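Local coordinates for protein TRAP-T family transporter, DctP (Periplasmic binding) subunit (PDB 4PF8) that binds beta-D-galacturonate and, as the periplasmic solute-binding subunit of a TRAP transporter, probably delivers it for uptake across the inner membrane, at residues V175-S180 with T227-I232; F87-M92 with N100-P105; Q195-G200 with T215-V220; G144-Y149 with K165-N170. All blocks are in the same frame, centred on the assembly; numbering follows the deposited sequence. Where two conformers were deposited one is given.

Contact 1 (V175-S180 with T227-I232); sequences VGMIES and TQHLII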
loop_
_atom_site.group_PDB
_atom_site.type_symbol
_atom_site.label_atom_id
_atom_site.label_comp_id
_atom_site.label_asym_id
_atom_site.label_seq_id
_atom_site.Cartn_x
_atom_site.Cartn_y
_atom_site.Cartn_z
ATOM N N VAL A 175 -1.490 -4.621 -13.883
ATOM C CA VAL A 175 -1.074 -4.963 -15.229
ATOM C C VAL A 175 -2.061 -4.320 -16.213
ATOM O O VAL A 175 -1.650 -3.680 -17.194
ATOM C CB VAL A 175 -1.026 -6.484 -15.406
ATOM C CG1 VAL A 175 -0.803 -6.856 -16.873
ATOM C CG2 VAL A 175 0.053 -7.075 -14.535
ATOM N N GLY A 176 -3.355 -4.462 -15.937
ATOM C CA GLY A 176 -4.390 -3.887 -16.781
ATOM C C GLY A 176 -4.291 -2.369 -16.859
ATOM O O GLY A 176 -4.513 -1.763 -17.907
HETATM N N MSE A 177 -3.949 -1.741 -15.748
HETATM C CA MSE A 177 -3.796 -0.295 -15.692
HETATM C C MSE A 177 -2.713 0.191 -16.655
HETATM O O MSE A 177 -2.922 1.141 -17.414
HETATM C CB MSE A 177 -3.455 0.098 -14.257
HETATM C CG MSE A 177 -2.958 1.500 -14.052
HETATM SE SE MSE A 177 -2.718 1.757 -12.128
HETATM C CE MSE A 177 -4.284 0.808 -11.640
ATOM N N ILE A 178 -1.559 -0.453 -16.619
ATOM C CA ILE A 178 -0.437 -0.062 -17.466
ATOM C C ILE A 178 -0.748 -0.372 -18.934
ATOM O O ILE A 178 -0.476 0.446 -19.830
ATOM C CB ILE A 178 0.854 -0.777 -17.028
ATOM C CG1 ILE A 178 1.229 -0.388 -15.612
ATOM C CG2 ILE A 178 2.006 -0.456 -17.939
ATOM C CD1 ILE A 178 1.344 1.062 -15.407
ATOM N N GLU A 179 -1.322 -1.539 -19.194
ATOM C CA GLU A 179 -1.659 -1.934 -20.565
ATOM C C GLU A 179 -2.695 -0.990 -21.184
ATOM O O GLU A 179 -2.678 -0.715 -22.397
ATOM C CB GLU A 179 -2.160 -3.392 -20.594
ATOM C CG GLU A 179 -1.048 -4.379 -20.352
ATOM C CD GLU A 179 -1.467 -5.833 -20.494
ATOM O OE1 GLU A 179 -0.554 -6.686 -20.479
ATOM O OE2 GLU A 179 -2.684 -6.124 -20.603
ATOM N N SER A 180 -3.612 -0.490 -20.365
ATOM C CA SER A 180 -4.654 0.394 -20.873
ATOM C C SER A 180 -4.046 1.704 -21.355
ATOM O O SER A 180 -4.678 2.437 -22.120
ATOM C CB SER A 180 -5.686 0.655 -19.784
ATOM O OG SER A 180 -6.469 -0.508 -19.550
ATOM N N THR A 227 0.568 11.845 -11.103
ATOM C CA THR A 227 -0.697 11.308 -11.558
ATOM C C THR A 227 -1.628 10.944 -10.420
ATOM O O THR A 227 -2.834 10.986 -10.572
ATOM C CB THR A 227 -0.448 10.085 -12.423
ATOM O OG1 THR A 227 0.497 9.240 -11.757
ATOM C CG2 THR A 227 0.138 10.496 -13.777
ATOM N N GLN A 228 -1.064 10.556 -9.278
ATOM C CA GLN A 228 -1.863 10.243 -8.104
ATOM C C GLN A 228 -3.000 9.286 -8.440
ATOM O O GLN A 228 -4.141 9.469 -8.020
ATOM C CB GLN A 228 -2.342 11.529 -7.460
ATOM C CG GLN A 228 -1.150 12.392 -7.048
ATOM C CD GLN A 228 -1.527 13.800 -6.599
ATOM O OE1 GLN A 228 -2.392 14.449 -7.190
ATOM N NE2 GLN A 228 -0.856 14.281 -5.567
ATOM N N HIS A 229 -2.658 8.233 -9.184
ATOM C CA HIS A 229 -3.650 7.401 -9.848
ATOM C C HIS A 229 -4.173 6.282 -8.946
ATOM O O HIS A 229 -5.172 5.650 -9.278
ATOM C CB HIS A 229 -3.036 6.806 -11.109
ATOM C CG HIS A 229 -1.717 6.157 -10.863
ATOM N ND1 HIS A 229 -0.521 6.776 -11.137
ATOM C CD2 HIS A 229 -1.403 4.957 -10.319
ATOM C CE1 HIS A 229 0.477 5.982 -10.791
ATOM N NE2 HIS A 229 -0.035 4.880 -10.266
ATOM N N LEU A 230 -3.506 6.046 -7.813
ATOM C CA LEU A 230 -3.949 5.007 -6.888
ATOM C C LEU A 230 -3.768 5.561 -5.481
ATOM O O LEU A 230 -2.795 6.274 -5.204
ATOM C CB LEU A 230 -3.124 3.721 -6.999
ATOM C CG LEU A 230 -3.388 2.828 -8.216
ATOM C CD1 LEU A 230 -2.204 1.892 -8.395
ATOM C CD2 LEU A 230 -4.679 2.086 -7.992
ATOM N N ILE A 231 -4.714 5.228 -4.619
ATOM C CA ILE A 231 -4.625 5.528 -3.189
ATOM C C ILE A 231 -4.943 4.199 -2.522
ATOM O O ILE A 231 -6.098 3.751 -2.536
ATOM C CB ILE A 231 -5.628 6.588 -2.759
ATOM C CG1 ILE A 231 -5.253 7.957 -3.363
ATOM C CG2 ILE A 231 -5.742 6.664 -1.246
ATOM C CD1 ILE A 231 -6.372 8.999 -3.270
ATOM N N ILE A 232 -3.916 3.567 -1.975
ATOM C CA ILE A 232 -4.034 2.192 -1.508
ATOM C C ILE A 232 -3.777 2.152 -0.009
ATOM O O ILE A 232 -2.663 2.367 0.428
ATOM C CB ILE A 232 -3.097 1.230 -2.268
ATOM C CG1 ILE A 232 -3.400 1.307 -3.773
ATOM C CG2 ILE A 232 -3.286 -0.189 -1.789
ATOM C CD1 ILE A 232 -2.673 0.347 -4.570
#
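The selenomethionine M177 reaches out from helix 172-179 and sets its selenium against H229 CD2 and L230 CD1. Its chain runs extended through the first two torsions, CG lying anti to the backbone N at chi1 167°, and bends only at chi3 (-40°), which turns CE over the tip of L230. Here the packing is close and buried: M177 SE lies 3.8 Å from L230 CD1, and M177 CE sits 3.9 Å from L230 CD2, so the two side chains meet tip to tip. Against H229 the approach is crosswise, with M177 SE 3.9 Å from H229 CD2 and well tilted from the ring normal. L230 CD1 lies at the edge of the same ring, in its plane. T227 OG1 is hydrogen-bonded to H229 ND1 at 2.7 Å and E206 takes the NE2 side, so both ring nitrogens are held and the imidazole's rotation is fixed. H229 and L230 lie in the last, weakly bonded part of strand 223-230 of the four-stranded mixed sheet, and the chain runs on through I232 into strand 234-239 of the five-stranded sheet; M177 packs helix 172-179 onto this passage between the sheets. Toward E179 and S180 the segment turns to solvent, E179 being exposed and S180 partly so. There S180 OG donates to G176 O at 2.8 Å, and S180 N reaches that same oxygen from the opposite face of its carbonyl plane.

Contact 2 (F87-M92 with N100-P105); sequences FSLGPM and NVVSLP. With GTR (beta-D-galactopyranuronic acid), chain D.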
loop_
_atom_site.group_PDB
_atom_site.type_symbol
_atom_site.label_atom_id
_atom_site.label_comp_id
_atom_site.label_asym_id
_atom_site.label_seq_id
_atom_site.Cartn_x
_atom_site.Cartn_y
_atom_site.Cartn_z
ATOM N N PHE A 87 0.516 -4.404 5.883
ATOM C CA PHE A 87 0.462 -4.814 4.487
ATOM C C PHE A 87 -0.309 -3.801 3.654
ATOM O O PHE A 87 -1.403 -3.374 4.034
ATOM C CB PHE A 87 -0.271 -6.153 4.321
ATOM C CG PHE A 87 0.321 -7.296 5.071
ATOM C CD1 PHE A 87 1.626 -7.685 4.895
ATOM C CD2 PHE A 87 -0.479 -8.071 5.892
ATOM C CE1 PHE A 87 2.153 -8.751 5.578
ATOM C CE2 PHE A 87 0.049 -9.178 6.568
ATOM C CZ PHE A 87 1.377 -9.490 6.417
ATOM N N SER A 88 0.224 -3.487 2.490
ATOM C CA SER A 88 -0.565 -2.763 1.510
ATOM C C SER A 88 -1.719 -3.662 1.113
ATOM O O SER A 88 -1.531 -4.875 0.911
ATOM C CB SER A 88 0.295 -2.474 0.296
ATOM O OG SER A 88 -0.440 -1.883 -0.773
ATOM N N LEU A 89 -2.900 -3.078 0.936
ATOM C CA LEU A 89 -4.001 -3.851 0.399
ATOM C C LEU A 89 -3.807 -4.200 -1.091
ATOM O O LEU A 89 -4.531 -5.036 -1.635
ATOM C CB LEU A 89 -5.305 -3.120 0.641
ATOM C CG LEU A 89 -5.925 -3.402 1.998
ATOM C CD1 LEU A 89 -5.031 -3.015 3.135
ATOM C CD2 LEU A 89 -7.286 -2.696 2.129
ATOM N N GLY A 90 -2.815 -3.607 -1.746
ATOM C CA GLY A 90 -2.585 -3.870 -3.153
ATOM C C GLY A 90 -2.359 -5.352 -3.433
ATOM O O GLY A 90 -3.089 -5.987 -4.181
ATOM N N PRO A 91 -1.327 -5.940 -2.816
ATOM C CA PRO A 91 -1.042 -7.362 -3.038
ATOM C C PRO A 91 -2.013 -8.301 -2.318
ATOM O O PRO A 91 -2.015 -9.511 -2.555
ATOM C CB PRO A 91 0.377 -7.534 -2.474
ATOM C CG PRO A 91 0.942 -6.133 -2.357
ATOM C CD PRO A 91 -0.243 -5.249 -2.097
HETATM N N MSE A 92 -2.817 -7.745 -1.433
HETATM C CA MSE A 92 -3.792 -8.517 -0.671
HETATM C C MSE A 92 -4.954 -8.989 -1.551
HETATM O O MSE A 92 -5.690 -9.889 -1.172
HETATM C CB MSE A 92 -4.315 -7.663 0.473
HETATM C CG MSE A 92 -5.287 -8.347 1.375
HETATM SE SE MSE A 92 -4.358 -9.539 2.530
HETATM C CE MSE A 92 -3.516 -8.303 3.770
ATOM N N ASN A 100 -9.643 -6.074 -3.656
ATOM C CA ASN A 100 -9.280 -5.513 -4.960
ATOM C C ASN A 100 -9.892 -4.149 -5.199
ATOM O O ASN A 100 -9.344 -3.349 -5.929
ATOM C CB ASN A 100 -9.656 -6.451 -6.109
ATOM C CG ASN A 100 -8.713 -7.607 -6.232
ATOM O OD1 ASN A 100 -7.523 -7.418 -6.455
ATOM N ND2 ASN A 100 -9.228 -8.816 -6.064
ATOM N N VAL A 101 -11.033 -3.880 -4.573
ATOM C CA VAL A 101 -11.747 -2.628 -4.817
ATOM C C VAL A 101 -10.924 -1.371 -4.514
ATOM O O VAL A 101 -11.132 -0.341 -5.135
ATOM C CB VAL A 101 -13.082 -2.572 -4.038
ATOM C CG1 VAL A 101 -13.978 -3.733 -4.442
ATOM C CG2 VAL A 101 -12.835 -2.563 -2.527
ATOM N N VAL A 102 -10.002 -1.433 -3.559
ATOM C CA VAL A 102 -9.190 -0.257 -3.221
ATOM C C VAL A 102 -8.009 -0.076 -4.160
ATOM O O VAL A 102 -7.348 0.963 -4.139
ATOM C CB VAL A 102 -8.664 -0.272 -1.760
ATOM C CG1 VAL A 102 -9.814 -0.414 -0.808
ATOM C CG2 VAL A 102 -7.608 -1.380 -1.567
ATOM N N SER A 103 -7.756 -1.069 -5.001
ATOM C CA SER A 103 -6.692 -0.993 -6.001
ATOM C C SER A 103 -7.179 -0.520 -7.369
ATOM O O SER A 103 -6.433 -0.532 -8.347
ATOM C CB SER A 103 -6.009 -2.342 -6.143
ATOM O OG SER A 103 -5.212 -2.580 -5.010
ATOM N N LEU A 104 -8.441 -0.113 -7.440
ATOM C CA LEU A 104 -8.958 0.436 -8.685
ATOM C C LEU A 104 -8.468 1.869 -8.823
ATOM O O LEU A 104 -8.465 2.609 -7.866
ATOM C CB LEU A 104 -10.487 0.374 -8.672
ATOM C CG LEU A 104 -11.054 -1.040 -8.842
ATOM C CD1 LEU A 104 -12.526 -1.056 -8.504
ATOM C CD2 LEU A 104 -10.844 -1.548 -10.269
ATOM N N PRO A 105 -8.032 2.257 -10.028
ATOM C CA PRO A 105 -7.459 3.591 -10.175
ATOM C C PRO A 105 -8.517 4.671 -9.945
ATOM O O PRO A 105 -9.646 4.548 -10.407
ATOM C CB PRO A 105 -6.956 3.625 -11.631
ATOM C CG PRO A 105 -7.472 2.406 -12.288
ATOM C CD PRO A 105 -7.904 1.419 -11.219
HETATM C C1 GTR D . 4.496 0.976 -0.953
HETATM C C2 GTR D . 3.778 0.175 0.081
HETATM C C3 GTR D . 4.516 -1.143 0.230
HETATM C C4 GTR D . 4.550 -1.908 -1.086
HETATM C C5 GTR D . 5.209 -0.977 -2.098
HETATM C C6 GTR D . 5.208 -1.611 -3.484
HETATM O O1 GTR D . 3.797 2.237 -1.193
HETATM O O2 GTR D . 3.837 0.914 1.331
HETATM O O3 GTR D . 3.751 -1.939 1.160
HETATM O O4 GTR D . 3.192 -2.182 -1.474
HETATM O O5 GTR D . 4.529 0.293 -2.169
HETATM O O6A GTR D . 5.107 -0.806 -4.448
HETATM O O6B GTR D . 5.443 -2.837 -3.589
HETATM O O HOH W 1 -6.202 -4.863 -3.659
#
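V102 turns CG1 anti to its carbonyl carbon (chi1 -56°), which leaves CG2 between the backbone N and the carbonyl carbon, aimed at L89. V102 CG2 rests 3.6 Å from L89 CB and 3.9 Å from L89 CD2, the apolar half of the contact. In S103, OG lies beside the backbone N (chi1 -73°) and comes within 3.5 Å of G90 CA. A water joins the two segments, lying 2.6 Å from L89 O and hydrogen-bonded to it, and hydrogen-bonding S103 OG at 2.8 Å. S88 is the N-cap of helix 89-92: its OG accepts from G90 N at 3.1 Å. Strand 84-88 gives way to that helix right at the sugar site, and S88 CB, at 3.4 Å, is the atom of the two segments nearest to O4 of the galacturonate. S88 thus caps the helix through its hydroxyl and meets the sugar most closely through carbon, while the water bridges a peptide oxygen and a serine hydroxyl across the two segments.

Contact 3 (Q195-G200 with T215-V220); sequences QSIKTG and TSHFEV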
loop_
_atom_site.group_PDB
_atom_site.type_symbol
_atom_site.label_atom_id
_atom_site.label_comp_id
_atom_site.label_asym_id
_atom_site.label_seq_id
_atom_site.Cartn_x
_atom_site.Cartn_y
_atom_site.Cartn_z
ATOM N N GLN A 195 17.356 -2.098 -8.363
ATOM C CA GLN A 195 18.333 -2.627 -9.292
ATOM C C GLN A 195 17.811 -2.668 -10.719
ATOM O O GLN A 195 18.569 -2.432 -11.660
ATOM C CB GLN A 195 18.805 -4.024 -8.873
ATOM C CG GLN A 195 19.800 -4.015 -7.734
ATOM C CD GLN A 195 21.101 -3.345 -8.099
ATOM O OE1 GLN A 195 21.527 -3.375 -9.256
ATOM N NE2 GLN A 195 21.739 -2.727 -7.112
ATOM N N SER A 196 16.534 -2.977 -10.880
ATOM C CA SER A 196 15.947 -3.043 -12.201
ATOM C C SER A 196 15.857 -1.684 -12.855
ATOM O O SER A 196 16.071 -1.581 -14.064
ATOM C CB SER A 196 14.590 -3.738 -12.163
ATOM O OG SER A 196 14.783 -5.152 -12.125
ATOM N N ILE A 197 15.560 -0.653 -12.083
ATOM C CA ILE A 197 15.593 0.708 -12.651
ATOM C C ILE A 197 17.051 1.146 -12.888
ATOM O O ILE A 197 17.396 1.695 -13.944
ATOM C CB ILE A 197 14.883 1.742 -11.776
ATOM C CG1 ILE A 197 13.407 1.364 -11.596
ATOM C CG2 ILE A 197 15.018 3.128 -12.397
ATOM C CD1 ILE A 197 12.619 2.300 -10.683
ATOM N N LYS A 198 17.927 0.903 -11.919
ATOM C CA LYS A 198 19.327 1.313 -12.048
ATOM C C LYS A 198 19.986 0.734 -13.292
ATOM O O LYS A 198 20.740 1.427 -13.985
ATOM C CB LYS A 198 20.116 0.856 -10.822
ATOM C CG LYS A 198 21.569 1.326 -10.793
ATOM C CD LYS A 198 22.350 0.703 -9.653
ATOM C CE LYS A 198 23.866 0.735 -9.917
ATOM N NZ LYS A 198 24.334 -0.407 -10.777
ATOM N N THR A 199 19.729 -0.545 -13.577
ATOM C CA THR A 199 20.424 -1.218 -14.662
ATOM C C THR A 199 19.669 -1.075 -15.975
ATOM O O THR A 199 20.084 -1.640 -16.999
ATOM C CB THR A 199 20.670 -2.719 -14.349
ATOM O OG1 THR A 199 19.409 -3.400 -14.241
ATOM C CG2 THR A 199 21.439 -2.865 -13.045
ATOM N N GLY A 200 18.570 -0.334 -15.940
ATOM C CA GLY A 200 17.886 0.079 -17.151
ATOM C C GLY A 200 16.940 -0.951 -17.731
ATOM O O GLY A 200 16.475 -0.808 -18.869
ATOM N N THR A 215 13.722 4.433 -0.844
ATOM C CA THR A 215 14.310 3.299 -1.566
ATOM C C THR A 215 15.426 3.722 -2.505
ATOM O O THR A 215 16.046 2.876 -3.158
ATOM C CB THR A 215 13.278 2.625 -2.439
ATOM O OG1 THR A 215 12.750 3.596 -3.353
ATOM C CG2 THR A 215 12.164 2.002 -1.597
ATOM N N SER A 216 15.657 5.027 -2.593
ATOM C CA SER A 216 16.591 5.606 -3.550
ATOM C C SER A 216 16.149 5.465 -5.007
ATOM O O SER A 216 16.950 5.706 -5.914
ATOM C CB SER A 216 18.002 5.049 -3.382
ATOM O OG SER A 216 18.516 5.338 -2.088
ATOM N N HIS A 217 14.904 5.085 -5.264
ATOM C CA HIS A 217 14.438 5.031 -6.645
ATOM C C HIS A 217 14.617 6.393 -7.304
ATOM O O HIS A 217 14.854 6.473 -8.514
ATOM C CB HIS A 217 12.992 4.591 -6.763
ATOM C CG HIS A 217 12.750 3.177 -6.338
ATOM N ND1 HIS A 217 11.487 2.637 -6.233
ATOM C CD2 HIS A 217 13.612 2.207 -5.939
ATOM C CE1 HIS A 217 11.583 1.393 -5.786
ATOM N NE2 HIS A 217 12.855 1.119 -5.586
ATOM N N PHE A 218 14.491 7.468 -6.522
ATOM C CA PHE A 218 14.589 8.811 -7.091
ATOM C C PHE A 218 15.968 9.129 -7.597
ATOM O O PHE A 218 16.123 10.049 -8.387
ATOM C CB PHE A 218 14.147 9.868 -6.091
ATOM C CG PHE A 218 15.170 10.214 -5.044
ATOM C CD1 PHE A 218 15.421 9.362 -3.990
ATOM C CD2 PHE A 218 15.866 11.415 -5.098
ATOM C CE1 PHE A 218 16.353 9.672 -3.010
ATOM C CE2 PHE A 218 16.797 11.748 -4.109
ATOM C CZ PHE A 218 17.037 10.873 -3.069
ATOM N N GLU A 219 16.971 8.368 -7.180
ATOM C CA GLU A 219 18.325 8.582 -7.668
ATOM C C GLU A 219 18.545 7.966 -9.046
ATOM O O GLU A 219 19.511 8.318 -9.733
ATOM C CB GLU A 219 19.353 8.017 -6.680
ATOM C CG GLU A 219 19.329 8.753 -5.338
ATOM C CD GLU A 219 20.351 8.242 -4.339
ATOM O OE1 GLU A 219 20.590 8.938 -3.326
ATOM O OE2 GLU A 219 20.913 7.149 -4.553
ATOM N N VAL A 220 17.688 7.037 -9.436
ATOM C CA VAL A 220 17.852 6.328 -10.712
ATOM C C VAL A 220 16.684 6.552 -11.684
ATOM O O VAL A 220 16.758 6.151 -12.846
ATOM C CB VAL A 220 18.098 4.815 -10.484
ATOM C CG1 VAL A 220 19.489 4.586 -9.859
ATOM C CG2 VAL A 220 17.044 4.204 -9.611
#
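I197 and V220 join the ends of two short helices, 193-198 and 217-220, the first closed at G200 by a Schellman motif and the second led in by an ST turn at T215. I197 holds CG2 anti to its backbone N, beside the carbonyl carbon, and this methyl lands 3.6 Å from V220 CG2 and 3.5 Å from V220 O. The other branch, extended through chi2 (177°), carries CD1 toward the H217 ring, 4.4 Å from its CG at an oblique angle. In V220, chi1 -70° puts CG1 anti to the carbonyl carbon and CG2 between that carbon and the backbone N, sending CG2 to I197 and CG1 to K198, 3.9 Å from K198 CB. K198 offers only the root of its chain, which runs extended away from V220; K198 is exposed and V220 partly so, whereas I197 and H217 are buried. The H217 ring is held at ND1 by a hydrogen bond with Y149 OH on strand 146-150, and T215 OG1 sits over the centre of one face, 2.9 Å above the plane. That hydroxyl is also the acceptor of the ST turn, taking the bond from H217 N at 3.2 Å.

Contact 4 (G144-Y149 with K165-N170); sequences GARSFY and KVRVMN. With GTR (beta-D-galactopyranuronic acid), chain D.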
loop_
_atom_site.group_PDB
_atom_site.type_symbol
_atom_site.label_atom_id
_atom_site.label_comp_id
_atom_site.label_asym_id
_atom_site.label_seq_id
_atom_site.Cartn_x
_atom_site.Cartn_y
_atom_site.Cartn_z
ATOM N N GLY A 144 -0.610 7.503 1.303
ATOM C CA GLY A 144 -0.741 8.582 0.349
ATOM C C GLY A 144 -1.249 8.103 -0.989
ATOM O O GLY A 144 -2.053 7.203 -1.059
ATOM N N ALA A 145 -0.811 8.777 -2.057
ATOM C CA ALA A 145 -1.214 8.439 -3.428
ATOM C C ALA A 145 0.019 8.061 -4.224
ATOM O O ALA A 145 1.096 8.580 -3.986
ATOM C CB ALA A 145 -1.900 9.628 -4.096
ATOM N N ARG A 146 -0.136 7.140 -5.167
ATOM C CA ARG A 146 0.961 6.659 -5.988
ATOM C C ARG A 146 1.021 7.408 -7.306
ATOM O O ARG A 146 -0.014 7.643 -7.917
ATOM C CB ARG A 146 0.800 5.166 -6.242
ATOM C CG ARG A 146 0.734 4.350 -4.962
ATOM C CD ARG A 146 0.371 2.883 -5.223
ATOM N NE ARG A 146 1.401 2.110 -5.902
ATOM C CZ ARG A 146 2.339 1.372 -5.297
ATOM N NH1 ARG A 146 2.413 1.318 -3.979
ATOM N NH2 ARG A 146 3.196 0.665 -6.006
ATOM N N SER A 147 2.237 7.770 -7.719
ATOM C CA SER A 147 2.469 8.508 -8.962
ATOM C C SER A 147 3.629 7.883 -9.721
ATOM O O SER A 147 4.499 7.240 -9.127
ATOM C CB SER A 147 2.791 9.971 -8.672
ATOM O OG SER A 147 1.651 10.626 -8.140
ATOM N N PHE A 148 3.645 8.071 -11.039
ATOM C CA PHE A 148 4.693 7.480 -11.868
ATOM C C PHE A 148 6.038 8.150 -11.714
ATOM O O PHE A 148 6.123 9.377 -11.665
ATOM C CB PHE A 148 4.300 7.537 -13.352
ATOM C CG PHE A 148 3.216 6.567 -13.721
ATOM C CD1 PHE A 148 3.464 5.214 -13.759
ATOM C CD2 PHE A 148 1.940 7.017 -14.024
ATOM C CE1 PHE A 148 2.460 4.310 -14.080
ATOM C CE2 PHE A 148 0.941 6.132 -14.348
ATOM C CZ PHE A 148 1.194 4.775 -14.379
ATOM N N TYR A 149 7.099 7.341 -11.712
ATOM C CA TYR A 149 8.441 7.847 -11.890
ATOM C C TYR A 149 9.154 7.015 -12.922
ATOM O O TYR A 149 8.911 5.820 -13.044
ATOM C CB TYR A 149 9.220 7.883 -10.574
ATOM C CG TYR A 149 9.154 6.659 -9.699
ATOM C CD1 TYR A 149 10.105 5.645 -9.812
ATOM C CD2 TYR A 149 8.176 6.532 -8.723
ATOM C CE1 TYR A 149 10.088 4.564 -8.972
ATOM C CE2 TYR A 149 8.145 5.455 -7.894
ATOM C CZ TYR A 149 9.086 4.476 -8.008
ATOM O OH TYR A 149 9.070 3.404 -7.124
ATOM N N LYS A 165 8.389 0.478 -20.070
ATOM C CA LYS A 165 8.436 -0.719 -19.243
ATOM C C LYS A 165 8.295 -0.306 -17.783
ATOM O O LYS A 165 9.163 0.356 -17.223
ATOM C CB LYS A 165 9.744 -1.491 -19.448
ATOM C CG LYS A 165 9.876 -2.149 -20.812
ATOM C CD LYS A 165 11.251 -2.777 -21.015
ATOM C CE LYS A 165 11.293 -3.499 -22.347
ATOM N NZ LYS A 165 12.681 -3.882 -22.743
ATOM N N VAL A 166 7.167 -0.663 -17.182
ATOM C CA VAL A 166 6.797 -0.163 -15.866
ATOM C C VAL A 166 6.630 -1.347 -14.913
ATOM O O VAL A 166 5.892 -2.283 -15.201
ATOM C CB VAL A 166 5.468 0.627 -15.926
ATOM C CG1 VAL A 166 5.137 1.214 -14.549
ATOM C CG2 VAL A 166 5.537 1.764 -16.963
ATOM N N ARG A 167 7.332 -1.295 -13.790
ATOM C CA ARG A 167 7.129 -2.304 -12.751
ATOM C C ARG A 167 5.823 -1.995 -12.035
ATOM O O ARG A 167 5.507 -0.836 -11.781
ATOM C CB ARG A 167 8.266 -2.287 -11.741
ATOM C CG ARG A 167 8.038 -3.176 -10.545
ATOM C CD ARG A 167 7.367 -2.415 -9.401
ATOM N NE ARG A 167 7.156 -3.282 -8.243
ATOM C CZ ARG A 167 6.634 -2.874 -7.090
ATOM N NH1 ARG A 167 6.260 -1.613 -6.907
ATOM N NH2 ARG A 167 6.479 -3.733 -6.110
ATOM N N VAL A 168 5.084 -3.051 -11.706
ATOM C CA VAL A 168 3.904 -2.941 -10.876
ATOM C C VAL A 168 3.995 -3.944 -9.715
ATOM O O VAL A 168 4.819 -4.862 -9.744
ATOM C CB VAL A 168 2.629 -3.198 -11.676
ATOM C CG1 VAL A 168 2.453 -2.098 -12.715
ATOM C CG2 VAL A 168 2.628 -4.567 -12.336
HETATM N N MSE A 169 3.156 -3.732 -8.711
HETATM C CA MSE A 169 2.969 -4.699 -7.626
HETATM C C MSE A 169 2.262 -5.945 -8.135
HETATM O O MSE A 169 1.739 -5.985 -9.247
HETATM C CB MSE A 169 2.081 -4.103 -6.527
HETATM C CG MSE A 169 2.697 -3.057 -5.729
HETATM SE SE MSE A 169 1.523 -2.644 -4.225
HETATM C CE MSE A 169 0.339 -1.327 -5.010
ATOM N N ASN A 170 2.218 -6.958 -7.275
ATOM C CA ASN A 170 1.573 -8.227 -7.614
ATOM C C ASN A 170 0.053 -8.197 -7.458
ATOM O O ASN A 170 -0.520 -8.756 -6.519
ATOM C CB ASN A 170 2.188 -9.338 -6.755
ATOM C CG ASN A 170 3.676 -9.482 -6.986
ATOM O OD1 ASN A 170 4.494 -9.047 -6.174
ATOM N ND2 ASN A 170 4.038 -10.070 -8.114
HETATM C C1 GTR D . 4.496 0.976 -0.953
HETATM C C2 GTR D . 3.778 0.175 0.081
HETATM C C3 GTR D . 4.516 -1.143 0.230
HETATM C C4 GTR D . 4.550 -1.908 -1.086
HETATM C C5 GTR D . 5.209 -0.977 -2.098
HETATM C C6 GTR D . 5.208 -1.611 -3.484
HETATM O O1 GTR D . 3.797 2.237 -1.193
HETATM O O2 GTR D . 3.837 0.914 1.331
HETATM O O3 GTR D . 3.751 -1.939 1.160
HETATM O O4 GTR D . 3.192 -2.182 -1.474
HETATM O O5 GTR D . 4.529 0.293 -2.169
HETATM O O6A GTR D . 5.107 -0.806 -4.448
HETATM O O6B GTR D . 5.443 -2.837 -3.589
#
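The guanidinium of R146 carries the methyl of selenomethionine M169 over the centre of one face, CE lying 3.4 Å from R146 CZ, while R167 NH1 and O6A of the galacturonate lie at its edge. The R167 guanidinium meets the sugar carboxylate edge-on, with M169 N above one of its faces. Farther along the strands, the ring of F148 turns its edge to V166, CE1 being 4.1 Å from V166 CG1. R167 bends at chi2 (-92°) and then runs straight, presenting NH1 to O6A at 2.8 Å and NH2 to O6B at 2.9 Å, both bonds almost linear. R146, bent at chi3 (69°), adds NH2 to O6A at 2.9 Å and NH1 to the ring oxygen O5 at 3.0 Å. O6A is therefore gripped by two arginines, whose positive charges are probably balanced by the carboxylate and by E206, the salt-bridge partner of R146 NE. M188 O holds R167 NE and so steadies the plane of that group. M169 SE closes over the sugar, 3.3 Å from its O4. The bidentate pairing of R167 with the carboxylate is characteristic of the ligand site of TRAP solute-binding proteins, with R146 adding a second arginine here.

How the contacts relate
From the N terminus, contact 2 closes first, a short loop between strand 84-88 with its following helix and the 3-10 turn and loop ahead of helix 111-118. Contact 4 comes next, in series, joining strand 146-150 of the four-stranded sheet to strand 165-168 of the two-stranded one. Contact 1 then spans a longer loop, from helix 172-179 to strand 223-230, and contact 3 is nested inside it. Contacts 2 and 4 both touch the galacturonate and also meet through M169, on which P91 and S88 pack. Contact 1 touches both: L230 CD2 packs on S103 O, and L230 O pairs with R146 N within the sheet. Contact 3 stands apart from contacts 1 and 2, but reaches contact 4 through H217 and Y149.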